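Biotin transporter BioY (Lactococcus lactis subsp. cremoris, PDB 4DVE) binds biotin as a membrane-embedded S component and probably delivers it to an energy-coupling factor (ECF) transporter complex. Local coordinates at residues A[60-66]-A[193-197]; A[125-131]-A[184-188]; A[140-144]-A[169-173]. All blocks are in the same frame, centred on the assembly; numbering follows the deposited sequence.

Contact 1: A[60-66]-A[193-197]. With BNG (nonyl beta-D-glucopyranoside), chain F.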
loop_
_atom_site.group_PDB
_atom_site.type_symbol
_atom_site.label_atom_id
_atom_site.label_comp_id
_atom_site.label_asym_id
_atom_site.label_seq_id
_atom_site.Cartn_x
_atom_site.Cartn_y
_atom_site.Cartn_z
ATOM N N GLY A 60 6.017 -0.152 -6.851
ATOM C CA GLY A 60 7.410 -0.451 -7.143
ATOM C C GLY A 60 7.588 -1.621 -8.093
ATOM O O GLY A 60 8.666 -1.785 -8.688
ATOM N N LEU A 61 6.555 -2.452 -8.212
ATOM C CA LEU A 61 6.579 -3.576 -9.157
ATOM C C LEU A 61 5.917 -3.248 -10.476
ATOM O O LEU A 61 6.467 -3.531 -11.529
ATOM C CB LEU A 61 5.942 -4.829 -8.559
ATOM C CG LEU A 61 6.805 -5.522 -7.508
ATOM C CD1 LEU A 61 6.033 -6.626 -6.764
ATOM C CD2 LEU A 61 8.096 -6.017 -8.157
ATOM N N LEU A 62 4.735 -2.646 -10.417
ATOM C CA LEU A 62 3.897 -2.515 -11.582
ATOM C C LEU A 62 3.779 -1.094 -12.054
ATOM O O LEU A 62 3.049 -0.814 -13.006
ATOM C CB LEU A 62 2.514 -3.104 -11.261
ATOM C CG LEU A 62 2.530 -4.633 -11.041
ATOM C CD1 LEU A 62 1.147 -5.185 -10.732
ATOM C CD2 LEU A 62 3.159 -5.378 -12.227
ATOM N N GLY A 63 4.451 -0.170 -11.351
ATOM C CA GLY A 63 4.466 1.233 -11.760
ATOM C C GLY A 63 3.194 1.964 -11.417
ATOM O O GLY A 63 2.294 1.398 -10.768
ATOM N N PRO A 64 3.122 3.252 -11.812
ATOM C CA PRO A 64 2.053 4.099 -11.289
ATOM C C PRO A 64 0.671 3.794 -11.858
ATOM O O PRO A 64 -0.328 4.147 -11.231
ATOM C CB PRO A 64 2.501 5.510 -11.673
ATOM C CG PRO A 64 3.355 5.293 -12.905
ATOM C CD PRO A 64 4.088 4.017 -12.623
ATOM N N LYS A 65 0.599 3.142 -13.013
ATOM C CA LYS A 65 -0.705 2.797 -13.616
ATOM C C LYS A 65 -1.236 1.458 -13.091
ATOM O O LYS A 65 -2.261 1.407 -12.388
ATOM C CB LYS A 65 -0.614 2.785 -15.149
ATOM C CG LYS A 65 -1.924 2.416 -15.851
ATOM C CD LYS A 65 -1.816 2.556 -17.375
ATOM C CE LYS A 65 -3.209 2.379 -17.984
ATOM N NZ LYS A 65 -3.277 2.359 -19.471
ATOM N N TYR A 66 -0.513 0.394 -13.405
ATOM C CA TYR A 66 -0.932 -0.968 -13.061
ATOM C C TYR A 66 -0.842 -1.268 -11.574
ATOM O O TYR A 66 -1.648 -2.040 -11.053
ATOM C CB TYR A 66 -0.195 -1.994 -13.922
ATOM C CG TYR A 66 -0.558 -1.810 -15.385
ATOM C CD1 TYR A 66 -1.827 -2.121 -15.864
ATOM C CD2 TYR A 66 0.346 -1.262 -16.269
ATOM C CE1 TYR A 66 -2.165 -1.901 -17.200
ATOM C CE2 TYR A 66 0.016 -1.020 -17.584
ATOM C CZ TYR A 66 -1.232 -1.341 -18.043
ATOM O OH TYR A 66 -1.487 -1.100 -19.380
ATOM N N PHE A 193 10.214 -6.262 -15.097
ATOM C CA PHE A 193 9.238 -5.246 -14.681
ATOM C C PHE A 193 9.565 -3.899 -15.281
ATOM O O PHE A 193 8.902 -2.899 -15.011
ATOM C CB PHE A 193 9.201 -5.215 -13.165
ATOM C CG PHE A 193 8.582 -6.442 -12.594
ATOM C CD1 PHE A 193 9.361 -7.539 -12.259
ATOM C CD2 PHE A 193 7.219 -6.539 -12.491
ATOM C CE1 PHE A 193 8.775 -8.687 -11.757
ATOM C CE2 PHE A 193 6.623 -7.682 -11.994
ATOM C CZ PHE A 193 7.405 -8.764 -11.632
ATOM N N GLU A 194 10.577 -3.918 -16.140
ATOM C CA GLU A 194 11.125 -2.753 -16.804
ATOM C C GLU A 194 10.075 -2.027 -17.658
ATOM O O GLU A 194 10.088 -0.791 -17.752
ATOM C CB GLU A 194 12.337 -3.232 -17.634
ATOM C CG GLU A 194 12.660 -2.482 -18.901
ATOM C CD GLU A 194 11.678 -2.682 -20.033
ATOM O OE1 GLU A 194 11.247 -3.820 -20.324
ATOM O OE2 GLU A 194 11.345 -1.652 -20.659
ATOM N N LEU A 195 9.152 -2.793 -18.246
ATOM C CA LEU A 195 8.064 -2.251 -19.064
ATOM C C LEU A 195 7.299 -1.156 -18.296
ATOM O O LEU A 195 6.911 -0.144 -18.886
ATOM C CB LEU A 195 7.075 -3.371 -19.456
ATOM C CG LEU A 195 5.861 -3.079 -20.363
ATOM C CD1 LEU A 195 6.292 -2.444 -21.681
ATOM C CD2 LEU A 195 5.002 -4.335 -20.620
ATOM N N TYR A 196 7.087 -1.365 -16.993
ATOM C CA TYR A 196 6.221 -0.472 -16.206
ATOM C C TYR A 196 6.877 0.849 -15.810
ATOM O O TYR A 196 6.197 1.736 -15.289
ATOM C CB TYR A 196 5.648 -1.223 -14.979
ATOM C CG TYR A 196 5.050 -2.539 -15.419
ATOM C CD1 TYR A 196 3.995 -2.577 -16.326
ATOM C CD2 TYR A 196 5.645 -3.746 -15.067
ATOM C CE1 TYR A 196 3.513 -3.790 -16.820
ATOM C CE2 TYR A 196 5.176 -4.961 -15.565
ATOM C CZ TYR A 196 4.101 -4.988 -16.430
ATOM O OH TYR A 196 3.634 -6.212 -16.917
ATOM N N PHE A 197 8.190 0.967 -16.013
ATOM C CA PHE A 197 8.939 2.164 -15.620
ATOM C C PHE A 197 9.582 2.882 -16.797
ATOM O O PHE A 197 10.405 3.768 -16.609
ATOM C CB PHE A 197 9.992 1.794 -14.563
ATOM C CG PHE A 197 9.380 1.252 -13.331
ATOM C CD1 PHE A 197 8.821 2.122 -12.396
ATOM C CD2 PHE A 197 9.233 -0.109 -13.147
ATOM C CE1 PHE A 197 8.189 1.641 -11.279
ATOM C CE2 PHE A 197 8.601 -0.598 -12.011
ATOM C CZ PHE A 197 8.084 0.290 -11.076
HETATM C C1 BNG F . 0.418 7.980 -15.004
HETATM C C2 BNG F . 1.727 7.527 -15.638
HETATM C C3 BNG F . 2.868 8.465 -15.262
HETATM C C4 BNG F . 2.479 9.920 -15.498
HETATM C C5 BNG F . 1.124 10.230 -14.874
HETATM C C6 BNG F . 0.699 11.662 -15.176
HETATM C "C1'" BNG F . -1.829 7.326 -14.679
HETATM C "C2'" BNG F . -2.273 5.990 -14.095
HETATM C "C3'" BNG F . -3.791 5.926 -13.973
HETATM C "C4'" BNG F . -4.206 5.229 -12.682
HETATM C "C5'" BNG F . -5.398 4.310 -12.918
HETATM C "C6'" BNG F . -6.453 4.495 -11.833
HETATM C "C7'" BNG F . -7.093 3.163 -11.462
HETATM C "C8'" BNG F . -8.276 3.369 -10.522
HETATM C "C9'" BNG F . -8.824 2.043 -10.041
HETATM O O1 BNG F . -0.643 7.136 -15.449
HETATM O O2 BNG F . 2.036 6.200 -15.196
HETATM O O3 BNG F . 4.025 8.147 -16.046
HETATM O O4 BNG F . 3.474 10.779 -14.929
HETATM O O5 BNG F . 0.147 9.327 -15.387
HETATM O O6 BNG F . -0.607 11.659 -15.763
#
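Three aromatic rings of segment 193-197 gather round the carbonyl oxygen of Leu61. The nearest carbon is Phe193 CD2, 3.2 Å from Leu61 O. Tyr196 CD2 and Phe197 CE2 stand a little further from the same oxygen. These are carbon contacts, and the two segments meet without hydrogen bonds between them. The neighbouring carbonyl is treated in much the same way: Phe197 CZ lies 3.2 Å from Gly60 O. That oxygen also accepts a hydrogen bond from Arg188, on helix 170-189. Both carbonyls sit one turn before the kink in helix 52-80, where the N atoms of Pro64 and Lys65 lack their bonds to the preceding turn.

Each leucine lays a methyl over the face of one ring. Leu61 CD2 stands almost exactly over the centre of the Phe193 ring, 4.3 Å from its centroid, in a CH-pi contact. Leu62 CD2 makes a second one on a face of the Tyr196 ring, displaced from the ring normal by 25°. The same methyl lies at the edge of the Phe193 ring, so it fits between two aromatic groups. Tyr196 CB rests 3.3 Å from Leu62 O, which brings the ring alongside the Leu62 side chain. Tyr66 CD2 meets Tyr196 CD1 at 3.9 Å, with the planes at 71°. The Tyr196 hydroxyl is hydrogen-bonded to Thr19 of helix 13-33.

Gly63, with a positive phi of 77°, brings its backbone close to Tyr196; their CA atoms are 5.1 Å apart. Beyond it, Lys65 CA touches C2' of a bound nonyl glucoside at 3.6 Å. The arrangement is that of a proline-kinked helix, with an aromatic C-terminal 3-10 turn packed against the bend.

Contact 2: A[125-131]-A[184-188]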
loop_
_atom_site.group_PDB
_atom_site.type_symbol
_atom_site.label_atom_id
_atom_site.label_comp_id
_atom_site.label_asym_id
_atom_site.label_seq_id
_atom_site.Cartn_x
_atom_site.Cartn_y
_atom_site.Cartn_z
ATOM N N SER A 125 18.775 2.289 -11.359
ATOM C CA SER A 125 19.994 2.599 -10.595
ATOM C C SER A 125 20.202 1.572 -9.486
ATOM O O SER A 125 19.351 0.707 -9.257
ATOM C CB SER A 125 19.857 3.978 -9.955
ATOM O OG SER A 125 18.803 3.953 -8.998
ATOM N N GLN A 126 21.308 1.712 -8.767
ATOM C CA GLN A 126 21.560 0.942 -7.551
ATOM C C GLN A 126 21.126 1.725 -6.282
ATOM O O GLN A 126 21.544 1.398 -5.167
ATOM C CB GLN A 126 23.054 0.600 -7.452
ATOM C CG GLN A 126 23.578 -0.288 -8.568
ATOM C CD GLN A 126 23.007 -1.694 -8.518
ATOM O OE1 GLN A 126 21.853 -1.934 -8.903
ATOM N NE2 GLN A 126 23.817 -2.640 -8.052
ATOM N N ASN A 127 20.296 2.750 -6.459
ATOM C CA ASN A 127 19.911 3.626 -5.365
ATOM C C ASN A 127 18.732 3.051 -4.542
ATOM O O ASN A 127 17.615 3.549 -4.593
ATOM C CB ASN A 127 19.579 5.014 -5.918
ATOM C CG ASN A 127 19.438 6.057 -4.831
ATOM O OD1 ASN A 127 19.753 5.805 -3.660
ATOM N ND2 ASN A 127 18.975 7.241 -5.213
ATOM N N TRP A 128 19.010 1.988 -3.794
ATOM C CA TRP A 128 17.995 1.311 -3.002
ATOM C C TRP A 128 17.598 2.172 -1.810
ATOM O O TRP A 128 16.470 2.060 -1.323
ATOM C CB TRP A 128 18.475 -0.087 -2.580
ATOM C CG TRP A 128 19.668 -0.112 -1.657
ATOM C CD1 TRP A 128 20.987 -0.417 -1.974
ATOM C CD2 TRP A 128 19.676 0.165 -0.205
ATOM N NE1 TRP A 128 21.793 -0.333 -0.855
ATOM C CE2 TRP A 128 21.052 0.004 0.239
ATOM C CE3 TRP A 128 18.703 0.518 0.726
ATOM C CZ2 TRP A 128 21.420 0.201 1.564
ATOM C CZ3 TRP A 128 19.084 0.707 2.052
ATOM C CH2 TRP A 128 20.411 0.555 2.459
ATOM N N PHE A 129 18.491 3.057 -1.357
ATOM C CA PHE A 129 18.147 3.963 -0.256
ATOM C C PHE A 129 17.160 5.047 -0.707
ATOM O O PHE A 129 16.212 5.336 0.021
ATOM C CB PHE A 129 19.365 4.600 0.435
ATOM C CG PHE A 129 19.010 5.289 1.733
ATOM C CD1 PHE A 129 18.467 4.563 2.790
ATOM C CD2 PHE A 129 19.187 6.656 1.889
ATOM C CE1 PHE A 129 18.117 5.181 3.988
ATOM C CE2 PHE A 129 18.830 7.282 3.075
ATOM C CZ PHE A 129 18.294 6.545 4.129
ATOM N N GLY A 130 17.392 5.634 -1.886
ATOM C CA GLY A 130 16.394 6.489 -2.548
ATOM C C GLY A 130 15.016 5.817 -2.661
ATOM O O GLY A 130 13.989 6.409 -2.327
ATOM N N GLU A 131 14.992 4.569 -3.094
ATOM C CA GLU A 131 13.738 3.846 -3.204
ATOM C C GLU A 131 13.052 3.723 -1.833
ATOM O O GLU A 131 11.828 3.926 -1.726
ATOM C CB GLU A 131 13.956 2.453 -3.809
ATOM C CG GLU A 131 12.685 1.616 -3.999
ATOM C CD GLU A 131 12.781 0.666 -5.191
ATOM O OE1 GLU A 131 11.814 -0.089 -5.481
ATOM O OE2 GLU A 131 13.838 0.667 -5.855
ATOM N N VAL A 184 10.982 -6.134 -3.678
ATOM C CA VAL A 184 10.737 -5.640 -5.025
ATOM C C VAL A 184 12.017 -5.511 -5.858
ATOM O O VAL A 184 11.980 -5.838 -7.052
ATOM C CB VAL A 184 9.854 -4.371 -5.138
ATOM C CG1 VAL A 184 8.667 -4.426 -4.186
ATOM C CG2 VAL A 184 10.670 -3.123 -4.975
ATOM N N ARG A 185 13.128 -5.069 -5.259
ATOM C CA ARG A 185 14.391 -4.937 -6.017
ATOM C C ARG A 185 14.862 -6.320 -6.497
ATOM O O ARG A 185 15.320 -6.456 -7.633
ATOM C CB ARG A 185 15.542 -4.270 -5.235
ATOM C CG ARG A 185 15.258 -3.007 -4.456
ATOM C CD ARG A 185 15.587 -1.669 -5.078
ATOM N NE ARG A 185 16.902 -1.583 -5.629
ATOM C CZ ARG A 185 17.321 -0.585 -6.396
ATOM N NH1 ARG A 185 16.543 0.464 -6.675
ATOM N NH2 ARG A 185 18.541 -0.637 -6.889
ATOM N N ARG A 186 14.753 -7.337 -5.638
ATOM C CA ARG A 186 14.995 -8.726 -6.056
ATOM C C ARG A 186 14.094 -9.187 -7.202
ATOM O O ARG A 186 14.580 -9.744 -8.194
ATOM C CB ARG A 186 14.838 -9.718 -4.899
ATOM C CG ARG A 186 16.140 -10.112 -4.248
ATOM C CD ARG A 186 15.901 -10.815 -2.921
ATOM N NE ARG A 186 17.049 -10.677 -2.023
ATOM C CZ ARG A 186 17.076 -11.081 -0.755
ATOM N NH1 ARG A 186 16.007 -11.655 -0.197
ATOM N NH2 ARG A 186 18.185 -10.904 -0.036
ATOM N N LEU A 187 12.790 -9.005 -7.055
ATOM C CA LEU A 187 11.859 -9.369 -8.123
ATOM C C LEU A 187 12.170 -8.668 -9.448
ATOM O O LEU A 187 11.999 -9.267 -10.502
ATOM C CB LEU A 187 10.413 -9.128 -7.740
ATOM C CG LEU A 187 9.849 -10.100 -6.707
ATOM C CD1 LEU A 187 8.438 -9.639 -6.352
ATOM C CD2 LEU A 187 9.861 -11.567 -7.164
ATOM N N ARG A 188 12.642 -7.421 -9.380
ATOM C CA ARG A 188 12.955 -6.662 -10.568
ATOM C C ARG A 188 14.299 -6.986 -11.220
ATOM O O ARG A 188 14.457 -6.718 -12.396
ATOM C CB ARG A 188 13.036 -5.191 -10.259
ATOM C CG ARG A 188 11.724 -4.422 -10.195
ATOM C CD ARG A 188 12.100 -2.983 -10.528
ATOM N NE ARG A 188 11.450 -2.147 -9.625
ATOM C CZ ARG A 188 11.989 -1.477 -8.610
ATOM N NH1 ARG A 188 13.299 -1.365 -8.355
ATOM N NH2 ARG A 188 11.133 -0.865 -7.868
#
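Ser125 meets Arg185 through its backbone: Arg185 NH2 donates to Ser125 O at 2.8 Å. The carbonyl lies at the edge of the guanidinium, somewhat tilted from its plane. The Ser125 hydroxyl is used locally. It accepts from Asn127 N in an ST turn and is also bonded to Ile122 O. Gln126 passes its CA by the same guanidinium edge, 3.5 Å from Arg185 NH2.

Asn127 is the N-cap of helix 128-155. Its OD1 accepts from Gly130 N at 3.0 Å. Trp128 then lays its CB over one face of the Arg185 guanidinium, 3.7 Å from Arg185 NE, while its indole leads away from the second segment.

Glu131 closes the walk, and its carboxylate holds two arginines. CG is anti to the backbone N (chi1 -179°), which carries the chain away from its helix and across to helix 170-189. Arg188 grips it end-on with two nitrogens, and the flat groups are nearly coplanar. Arg188 NH2 is 2.6 Å from Glu131 OE1, and Arg188 NH1 reaches Glu131 OE2 at 3.3 Å. Glu131 OE2 takes a second donor, Arg185 NH1, at 2.8 Å. That bond is almost straight (172°), and the Arg185 guanidinium and the carboxylate are steeply inclined, at 74°. Arg185 NH1 also bonds Ile122 O. The whole is a salt-bridge network at a capped helix start, joining the first turn of one helix to the last turns of another.

Contact 3: A[140-144]-A[169-173]. With BTN (biotin), chain D.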
loop_
_atom_site.group_PDB
_atom_site.type_symbol
_atom_site.label_atom_id
_atom_site.label_comp_id
_atom_site.label_asym_id
_atom_site.label_seq_id
_atom_site.Cartn_x
_atom_site.Cartn_y
_atom_site.Cartn_z
ATOM N N VAL A 140 4.225 5.126 4.022
ATOM C CA VAL A 140 4.186 5.179 5.478
ATOM C C VAL A 140 3.708 6.553 5.979
ATOM O O VAL A 140 2.634 6.629 6.565
ATOM C CB VAL A 140 5.528 4.777 6.123
ATOM C CG1 VAL A 140 5.424 4.861 7.658
ATOM C CG2 VAL A 140 5.936 3.374 5.646
ATOM N N ILE A 141 4.454 7.624 5.693
ATOM C CA ILE A 141 4.140 8.947 6.229
ATOM C C ILE A 141 2.812 9.527 5.692
ATOM O O ILE A 141 1.945 9.946 6.489
ATOM C CB ILE A 141 5.284 9.974 6.031
ATOM C CG1 ILE A 141 6.619 9.450 6.621
ATOM C CG2 ILE A 141 4.870 11.293 6.671
ATOM C CD1 ILE A 141 6.588 9.059 8.109
ATOM N N PHE A 142 2.665 9.538 4.361
ATOM C CA PHE A 142 1.421 9.967 3.687
ATOM C C PHE A 142 0.214 9.171 4.205
ATOM O O PHE A 142 -0.763 9.748 4.671
ATOM C CB PHE A 142 1.543 9.782 2.162
ATOM C CG PHE A 142 0.253 9.979 1.408
ATOM C CD1 PHE A 142 -0.334 11.255 1.322
ATOM C CD2 PHE A 142 -0.375 8.917 0.795
ATOM C CE1 PHE A 142 -1.511 11.440 0.611
ATOM C CE2 PHE A 142 -1.555 9.091 0.100
ATOM C CZ PHE A 142 -2.127 10.347 0.001
ATOM N N VAL A 143 0.300 7.848 4.155
ATOM C CA VAL A 143 -0.776 6.976 4.637
ATOM C C VAL A 143 -1.174 7.215 6.108
ATOM O O VAL A 143 -2.374 7.424 6.405
ATOM C CB VAL A 143 -0.445 5.494 4.376
ATOM C CG1 VAL A 143 -1.419 4.542 5.096
ATOM C CG2 VAL A 143 -0.385 5.239 2.851
ATOM N N ASP A 144 -0.182 7.243 7.002
ATOM C CA ASP A 144 -0.427 7.357 8.433
ATOM C C ASP A 144 -0.934 8.768 8.812
ATOM O O ASP A 144 -1.799 8.908 9.664
ATOM C CB ASP A 144 0.802 6.922 9.268
ATOM C CG ASP A 144 1.184 5.427 9.062
ATOM O OD1 ASP A 144 0.513 4.724 8.272
ATOM O OD2 ASP A 144 2.214 4.959 9.639
ATOM N N PHE A 169 2.497 2.897 15.003
ATOM C CA PHE A 169 2.576 2.192 13.714
ATOM C C PHE A 169 3.929 2.280 13.030
ATOM O O PHE A 169 4.196 1.484 12.120
ATOM C CB PHE A 169 1.487 2.656 12.743
ATOM C CG PHE A 169 0.103 2.456 13.271
ATOM C CD1 PHE A 169 -0.295 1.210 13.766
ATOM C CD2 PHE A 169 -0.782 3.516 13.336
ATOM C CE1 PHE A 169 -1.558 1.038 14.325
ATOM C CE2 PHE A 169 -2.044 3.346 13.872
ATOM C CZ PHE A 169 -2.435 2.107 14.380
ATOM N N ILE A 170 4.777 3.212 13.469
ATOM C CA ILE A 170 5.998 3.545 12.747
ATOM C C ILE A 170 7.035 2.398 12.682
ATOM O O ILE A 170 7.567 2.118 11.617
ATOM C CB ILE A 170 6.650 4.851 13.285
ATOM C CG1 ILE A 170 5.763 6.065 12.949
ATOM C CG2 ILE A 170 8.094 5.033 12.754
ATOM C CD1 ILE A 170 5.555 6.345 11.467
ATOM N N PRO A 171 7.314 1.735 13.812
ATOM C CA PRO A 171 8.305 0.649 13.775
ATOM C C PRO A 171 7.934 -0.490 12.822
ATOM O O PRO A 171 8.789 -0.956 12.026
ATOM C CB PRO A 171 8.353 0.138 15.224
ATOM C CG PRO A 171 7.659 1.158 16.046
ATOM C CD PRO A 171 6.811 2.015 15.170
ATOM N N GLY A 172 6.682 -0.927 12.915
ATOM C CA GLY A 172 6.149 -1.968 12.032
ATOM C C GLY A 172 6.090 -1.476 10.581
ATOM O O GLY A 172 6.428 -2.216 9.658
ATOM N N ASP A 173 5.700 -0.220 10.377
ATOM C CA ASP A 173 5.627 0.333 9.014
ATOM C C ASP A 173 7.014 0.498 8.356
ATOM O O ASP A 173 7.143 0.270 7.132
ATOM C CB ASP A 173 4.812 1.621 8.946
ATOM C CG ASP A 173 3.302 1.383 9.165
ATOM O OD1 ASP A 173 2.866 0.202 9.198
ATOM O OD2 ASP A 173 2.536 2.378 9.342
HETATM C C11 BTN D . -8.639 -1.819 7.776
HETATM O O11 BTN D . -8.459 -3.014 7.448
HETATM O O12 BTN D . -9.745 -1.455 8.201
HETATM C C10 BTN D . -7.515 -0.775 7.642
HETATM C C9 BTN D . -6.536 -0.786 8.819
HETATM C C8 BTN D . -5.476 0.329 8.653
HETATM C C7 BTN D . -4.316 0.147 9.644
HETATM C C2 BTN D . -3.236 1.202 9.487
HETATM S S1 BTN D . -2.373 1.016 7.916
HETATM C C6 BTN D . -1.020 2.010 8.506
HETATM C C5 BTN D . -0.846 1.723 10.019
HETATM N N1 BTN D . 0.081 0.643 10.235
HETATM C C3 BTN D . -0.489 -0.434 10.767
HETATM O O3 BTN D . 0.088 -1.484 11.056
HETATM N N2 BTN D . -1.794 -0.169 10.952
HETATM C C4 BTN D . -2.163 1.170 10.567
#
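Asp144 and Asp173 both carry CG anti to the carbonyl carbon, with chi1 at -62° and -70°. From their facing helices these torsions send the two carboxylates toward each other from opposite directions. Asp144 OD2 and Asp173 OD2 come within 2.6 Å, and the carboxylate planes are inclined by 47°.

Biotin is held beside this pair. Its ureido N1 donates to Asp173 OD1 at 3.0 Å in a fairly straight bond, and weakly to Asp173 OD2. Asp173 OD1 has further partners in Lys176, through a salt bridge, and Asn52, through a hydrogen bond. With biotin N1 these make three polar partners round Asp173 OD1, which probably limit how the carboxylate can turn. Asp144 meets the ligand differently: its OD1 lies 3.1 Å from biotin C6, a carbon of the thiophane ring. The face of the Phe169 ring covers the ureido ring of biotin. Biotin C4 stands 3.6 Å above the Phe169 ring plane, over its centre, and biotin C3 is close to Phe169 CD1. The ligand thus has an aromatic face on one flank and a carboxylate at its N1.

Away from the pocket the contact turns apolar. Val140 CG1 packs on Asp173 CB at 3.5 Å and meets Ile170 CD1 at 4.1 Å. The tip of Ile141 touches the same Ile170 methyl.

Helices 128-155 and 170-189 are thus joined beside the biotin site. Phe169 also touches Tyr102 of helix 100-119 and the loop residues Ile41, Ile44, Val46 and Ile48, while Val143 packs on Trp106 and Thr109 of that same helix.

How the contacts relate
Contacts 2 and 3 join the same two helices, 128-155 and 170-189, at places about 20 Å apart between centres. Contact 3 is buried and shapes the ligand site, with paired acids and an aromatic face. Contact 2 is only partly buried and pairs one acid with two arginines. Contact 1 is buried too, but its chemistry is aromatic and aliphatic, and it ties helix 52-80 to the C-terminal tail. Contacts 1 and 2 touch where Leu61 packs on Val184 and Leu187. Contact 3 lies across the chain's centre from contact 1 and touches neither of the others.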